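Side-chain contacts in RagA protein (Porphyromonas gingivalis, PDB 6SLN), which probably imports peptides across the outer membrane as a TonB-dependent receptor working with a second protein: residues N774-P779 and T783-G788; L711-M716 and F722-Q727. One frame throughout, in Å; residues are numbered along the deposited sequence.

Interaction 1: N774-P779 and T783-G788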
# COMPACT_ATOMS: atom_id res chain seq x y z
N ASN A 774 -18.34 32.81 31.15
CA ASN A 774 -18.28 34.14 30.57
C ASN A 774 -17.05 34.27 29.65
O ASN A 774 -17.08 35.04 28.69
CB ASN A 774 -18.27 35.16 31.70
CG ASN A 774 -17.85 36.52 31.27
OD1 ASN A 774 -16.75 36.97 31.61
ND2 ASN A 774 -18.71 37.19 30.51
N LYS A 775 -16.00 33.49 29.90
CA LYS A 775 -14.78 33.65 29.13
C LYS A 775 -13.93 32.38 29.20
O LYS A 775 -13.98 31.64 30.19
CB LYS A 775 -13.98 34.87 29.63
CG LYS A 775 -13.32 34.67 30.99
CD LYS A 775 -12.38 35.81 31.31
CE LYS A 775 -11.36 35.40 32.37
NZ LYS A 775 -11.98 35.26 33.72
N TYR A 776 -13.14 32.16 28.15
CA TYR A 776 -12.23 31.02 28.08
C TYR A 776 -10.94 31.42 27.39
O TYR A 776 -10.96 31.77 26.20
CB TYR A 776 -12.87 29.84 27.35
CG TYR A 776 -11.92 28.68 27.14
CD1 TYR A 776 -11.74 27.73 28.14
CD2 TYR A 776 -11.21 28.55 25.96
CE1 TYR A 776 -10.87 26.67 27.96
CE2 TYR A 776 -10.33 27.49 25.77
CZ TYR A 776 -10.17 26.55 26.78
OH TYR A 776 -9.31 25.48 26.59
N MET A 777 -9.83 31.36 28.12
CA MET A 777 -8.52 31.61 27.54
C MET A 777 -8.02 30.32 26.92
O MET A 777 -7.89 29.31 27.63
CB MET A 777 -7.54 32.09 28.61
CG MET A 777 -6.14 32.40 28.09
SD MET A 777 -4.91 31.15 28.52
CE MET A 777 -4.36 31.71 30.11
N LEU A 778 -7.79 30.33 25.62
CA LEU A 778 -7.26 29.15 24.95
C LEU A 778 -5.84 28.93 25.46
O LEU A 778 -4.98 29.80 25.23
CB LEU A 778 -7.29 29.33 23.44
CG LEU A 778 -8.65 29.27 22.73
CD1 LEU A 778 -9.56 30.45 23.10
CD2 LEU A 778 -8.46 29.23 21.22
N PRO A 779 -5.56 27.85 26.20
CA PRO A 779 -4.26 27.73 26.88
C PRO A 779 -3.09 27.74 25.90
O PRO A 779 -3.17 27.20 24.80
CB PRO A 779 -4.36 26.39 27.63
CG PRO A 779 -5.84 26.23 27.85
CD PRO A 779 -6.49 26.79 26.62
N THR A 783 -4.49 34.02 23.52
CA THR A 783 -5.81 34.44 23.05
C THR A 783 -6.89 34.04 24.06
O THR A 783 -6.72 33.14 24.89
CB THR A 783 -6.13 33.83 21.68
OG1 THR A 783 -6.33 32.41 21.83
CG2 THR A 783 -5.01 34.10 20.67
N ILE A 784 -8.04 34.70 23.96
CA ILE A 784 -9.16 34.42 24.86
C ILE A 784 -10.47 34.60 24.11
O ILE A 784 -10.61 35.47 23.25
CB ILE A 784 -9.13 35.31 26.12
CG1 ILE A 784 -10.09 34.78 27.18
CG2 ILE A 784 -9.53 36.73 25.77
CD1 ILE A 784 -10.09 35.57 28.46
N TRP A 785 -11.41 33.72 24.43
CA TRP A 785 -12.82 33.92 24.15
C TRP A 785 -13.47 34.59 25.36
O TRP A 785 -13.36 34.08 26.49
CB TRP A 785 -13.47 32.57 23.86
CG TRP A 785 -12.96 31.88 22.61
CD1 TRP A 785 -12.40 32.47 21.51
CD2 TRP A 785 -12.99 30.47 22.34
NE1 TRP A 785 -12.07 31.51 20.58
CE2 TRP A 785 -12.43 30.28 21.07
CE3 TRP A 785 -13.43 29.36 23.05
CZ2 TRP A 785 -12.31 29.01 20.49
CZ3 TRP A 785 -13.30 28.10 22.48
CH2 TRP A 785 -12.75 27.94 21.22
N GLU A 786 -14.10 35.75 25.16
CA GLU A 786 -14.78 36.45 26.24
C GLU A 786 -16.07 37.08 25.73
O GLU A 786 -16.06 37.82 24.74
CB GLU A 786 -13.88 37.51 26.87
CG GLU A 786 -14.50 38.17 28.09
CD GLU A 786 -13.50 39.00 28.86
OE1 GLU A 786 -12.32 38.99 28.47
OE2 GLU A 786 -13.88 39.66 29.85
N ILE A 787 -17.18 36.82 26.43
CA ILE A 787 -18.51 37.03 25.86
C ILE A 787 -18.75 38.47 25.41
O ILE A 787 -19.53 38.72 24.49
CB ILE A 787 -19.59 36.55 26.85
CG1 ILE A 787 -19.83 35.05 26.65
CG2 ILE A 787 -20.90 37.35 26.73
CD1 ILE A 787 -20.97 34.52 27.45
N GLY A 788 -18.10 39.44 26.01
CA GLY A 788 -18.45 40.73 25.45
C GLY A 788 -17.66 41.20 24.24
O GLY A 788 -17.82 42.36 23.84

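Interaction 2: L711-M716 and F722-Q727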
# COMPACT_ATOMS: atom_id res chain seq x y z
N LEU A 711 -21.06 25.49 16.27
CA LEU A 711 -20.26 24.27 16.31
C LEU A 711 -18.92 24.61 16.93
O LEU A 711 -18.02 25.12 16.26
CB LEU A 711 -20.10 23.67 14.91
CG LEU A 711 -21.31 22.79 14.61
CD1 LEU A 711 -21.46 22.48 13.13
CD2 LEU A 711 -21.20 21.52 15.46
N ILE A 712 -18.79 24.37 18.22
CA ILE A 712 -17.52 24.58 18.90
C ILE A 712 -16.90 23.21 19.13
O ILE A 712 -17.56 22.29 19.62
CB ILE A 712 -17.70 25.34 20.22
CG1 ILE A 712 -18.23 26.76 19.97
CG2 ILE A 712 -16.37 25.36 20.99
CD1 ILE A 712 -18.03 27.75 21.15
N ASP A 713 -15.64 23.07 18.73
CA ASP A 713 -14.84 21.92 19.09
C ASP A 713 -14.46 22.15 20.56
O ASP A 713 -13.40 22.69 20.89
CB ASP A 713 -13.63 21.79 18.17
CG ASP A 713 -12.98 20.42 18.23
OD1 ASP A 713 -13.40 19.60 19.07
OD2 ASP A 713 -12.05 20.17 17.44
N VAL A 714 -15.38 21.77 21.44
CA VAL A 714 -15.31 22.22 22.83
C VAL A 714 -14.06 21.64 23.49
O VAL A 714 -13.82 20.42 23.40
CB VAL A 714 -16.58 21.83 23.59
CG1 VAL A 714 -16.33 21.90 25.08
CG2 VAL A 714 -17.76 22.74 23.19
N PRO A 715 -13.22 22.47 24.12
CA PRO A 715 -12.04 21.94 24.82
C PRO A 715 -12.47 21.15 26.05
O PRO A 715 -13.22 21.64 26.89
CB PRO A 715 -11.26 23.21 25.21
CG PRO A 715 -11.88 24.36 24.43
CD PRO A 715 -13.30 23.94 24.17
N MET A 716 -11.99 19.96 26.16
CA MET A 716 -12.51 19.34 27.37
C MET A 716 -11.51 19.44 28.52
O MET A 716 -10.29 19.46 28.28
CB MET A 716 -12.83 17.86 27.13
CG MET A 716 -13.58 17.58 25.84
SD MET A 716 -15.34 17.44 26.16
CE MET A 716 -15.30 16.02 27.25
N PHE A 722 -10.27 13.17 27.38
CA PHE A 722 -10.45 13.48 25.97
C PHE A 722 -9.90 14.87 25.72
O PHE A 722 -9.84 15.70 26.63
CB PHE A 722 -11.92 13.46 25.55
CG PHE A 722 -12.58 12.14 25.74
CD1 PHE A 722 -12.47 11.15 24.76
CD2 PHE A 722 -13.31 11.87 26.88
CE1 PHE A 722 -13.08 9.94 24.92
CE2 PHE A 722 -13.91 10.64 27.04
CZ PHE A 722 -13.80 9.68 26.06
N PHE A 723 -9.50 15.12 24.46
CA PHE A 723 -8.95 16.42 24.09
C PHE A 723 -10.06 17.42 23.80
O PHE A 723 -9.99 18.59 24.22
CB PHE A 723 -8.06 16.31 22.86
CG PHE A 723 -6.90 15.39 23.03
CD1 PHE A 723 -6.15 15.42 24.19
CD2 PHE A 723 -6.56 14.50 22.03
CE1 PHE A 723 -5.06 14.58 24.34
CE2 PHE A 723 -5.49 13.65 22.19
CZ PHE A 723 -4.74 13.70 23.35
N SER A 724 -11.06 16.99 23.06
CA SER A 724 -12.09 17.89 22.58
C SER A 724 -13.31 17.04 22.27
O SER A 724 -13.26 15.81 22.32
CB SER A 724 -11.60 18.68 21.36
OG SER A 724 -12.00 18.10 20.14
N GLN A 725 -14.42 17.72 22.00
CA GLN A 725 -15.64 17.05 21.55
C GLN A 725 -16.55 18.12 20.99
O GLN A 725 -16.87 19.08 21.70
CB GLN A 725 -16.33 16.29 22.68
CG GLN A 725 -17.73 15.78 22.29
CD GLN A 725 -17.70 14.78 21.15
OE1 GLN A 725 -16.98 13.78 21.20
NE2 GLN A 725 -18.48 15.05 20.12
N TYR A 726 -16.94 17.96 19.73
CA TYR A 726 -17.82 18.95 19.12
C TYR A 726 -19.17 19.00 19.84
O TYR A 726 -19.67 17.98 20.33
CB TYR A 726 -17.99 18.62 17.64
CG TYR A 726 -17.12 19.45 16.74
CD1 TYR A 726 -17.30 20.82 16.65
CD2 TYR A 726 -16.13 18.87 15.96
CE1 TYR A 726 -16.52 21.59 15.81
CE2 TYR A 726 -15.35 19.63 15.11
CZ TYR A 726 -15.54 20.99 15.05
OH TYR A 726 -14.77 21.75 14.21
N GLN A 727 -19.73 20.21 19.92
CA GLN A 727 -21.01 20.47 20.55
C GLN A 727 -21.64 21.70 19.90
O GLN A 727 -20.93 22.61 19.45
CB GLN A 727 -20.87 20.69 22.07
CG GLN A 727 -20.83 19.41 22.90
CD GLN A 727 -20.09 19.57 24.22
OE1 GLN A 727 -19.60 20.65 24.52
NE2 GLN A 727 -20.00 18.51 25.00

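Interaction 1: N774-P779 and T783-G788
Y776 and W785 exchange two backbone hydrogen bonds: Y776 N gives to W785 O, and W785 N gives to Y776 O at 2.7 Å. The second carbonyl also takes a CA-H...O contact, with I784 CA 3.5 Å from Y776 O. Two residues away along each segment, I787 N donates to N774 O at 2.9 Å, and the C=O...N angle of 179° places the donor almost straight ahead of the carbonyl. At the other end L778 N reaches T783 O, but this bond is bent and weak. The register alternates accordingly. K775 with E786 and M777 with I784 are non-hydrogen-bonded pairs, so their backbone donors must look outward: M777 N is bonded to a polar side chain on the chain of another protein, and the backbone of I784 is linked to S792. This is an antiparallel beta hairpin, and through strand 792-802 it joins a small sheet distinct from the barrel strands. T783 packs on the backbone of the bound peptide, while its OG1 is hydrogen-bonded to T781 OG1, the hydroxyl that also bonds L778 O. The face bearing Y776, L778, T783 and W785 is packed largely through carbon atoms. L778 has CG opposite its carbonyl carbon (chi1 -73°), and its CD1 methyl comes over the indole as a CH-pi contact, 3.5 Å from the centroid of the five-membered ring of W785. The tyrosine meets the same indole obliquely, Y776 CD2 3.7 Å from W785 CE3 and the planes 39° apart. On the other face K775 and E786 lie side by side through their aliphatic parts, K775 CB 3.7 Å from E786 CG. Their charged ends do not meet, K775 NZ being 6.2 Å from E786 OE2; the glutamate's OE1 has a long, weak ion pair with R835.

Interaction 2: L711-M716 and F722-Q727
M716 lays its side chain along strand 724-727, its CG 3.6 Å from S724 CA and its SD 3.8 Å from Q725 CB. The chain bends at chi2 (-98°), which turns the sulfur alongside the glutamine, the two side chains pointing the same way. The backbone of M716 adds a hydrogen bond, M716 N to F723 O at 3.1 Å; it is nearly straight at the hydrogen, 178°, although the donor stands above the carbonyl plane.

Y726 offers one ring face to D713. The aspartate CB lies 3.9 Å from the Y726 ring centroid, a CH-pi contact offset toward the rim, and the carboxylate is stacked almost flat against the ring, the planes 13° apart. L711 O approaches the ring edge in its plane, 3.9 Å from Y726 CE1, while L711 CD2 touches Y726 CD1. D713 OD1 probably accepts a hydrogen bond from S724 OG, but the modelled separation is implausibly short and its detail doubtful.

Q727 is held by both backbone groups, with Q727 N to I712 O and I712 N to Q727 O each at 3.0 Å. Its side chain, extended beyond CG, crosses V714 obliquely and sets its amide oxygen OE1 against V714 CG2, with Q727 CB 3.9 Å from that V714 CG2 methyl. V714 and Q725 form the next hydrogen-bonded pair of this antiparallel hairpin. Q725 directs its amide outward, OE1 to G671 N and NE2 to N648 O, with NE2 also bonded to Y726 O.

On the chain of another protein, an aromatic side chain stacks on F723 and basic side chains bond M716 O and F723 O. Strand 696-715, which carries residues 711-715, runs between strands 678-691 and 732-746 of the barrel, and its last residues pair with strand 724-728.

Interaction 2 closes before interaction 1 opens, and strands 732-746 and 752-764 of the barrel lie between them in sequence. Their centres are about 15 Å apart, on the same side of the chain's centre, and they touch where Y776 OH packs against P715 CB at 3.3 Å. Both are antiparallel hairpins, but they belong to different sheets: residues 711-715 end a barrel strand, whereas 774-779 and 783-788 belong to a separate antiparallel sheet within the insertion between strands 752-764 and 844-853. Both hairpins contribute to the surface facing the chain of another protein, and T783 of interaction 1 also borders the bound peptide, as expected if this region helps to hold substrate.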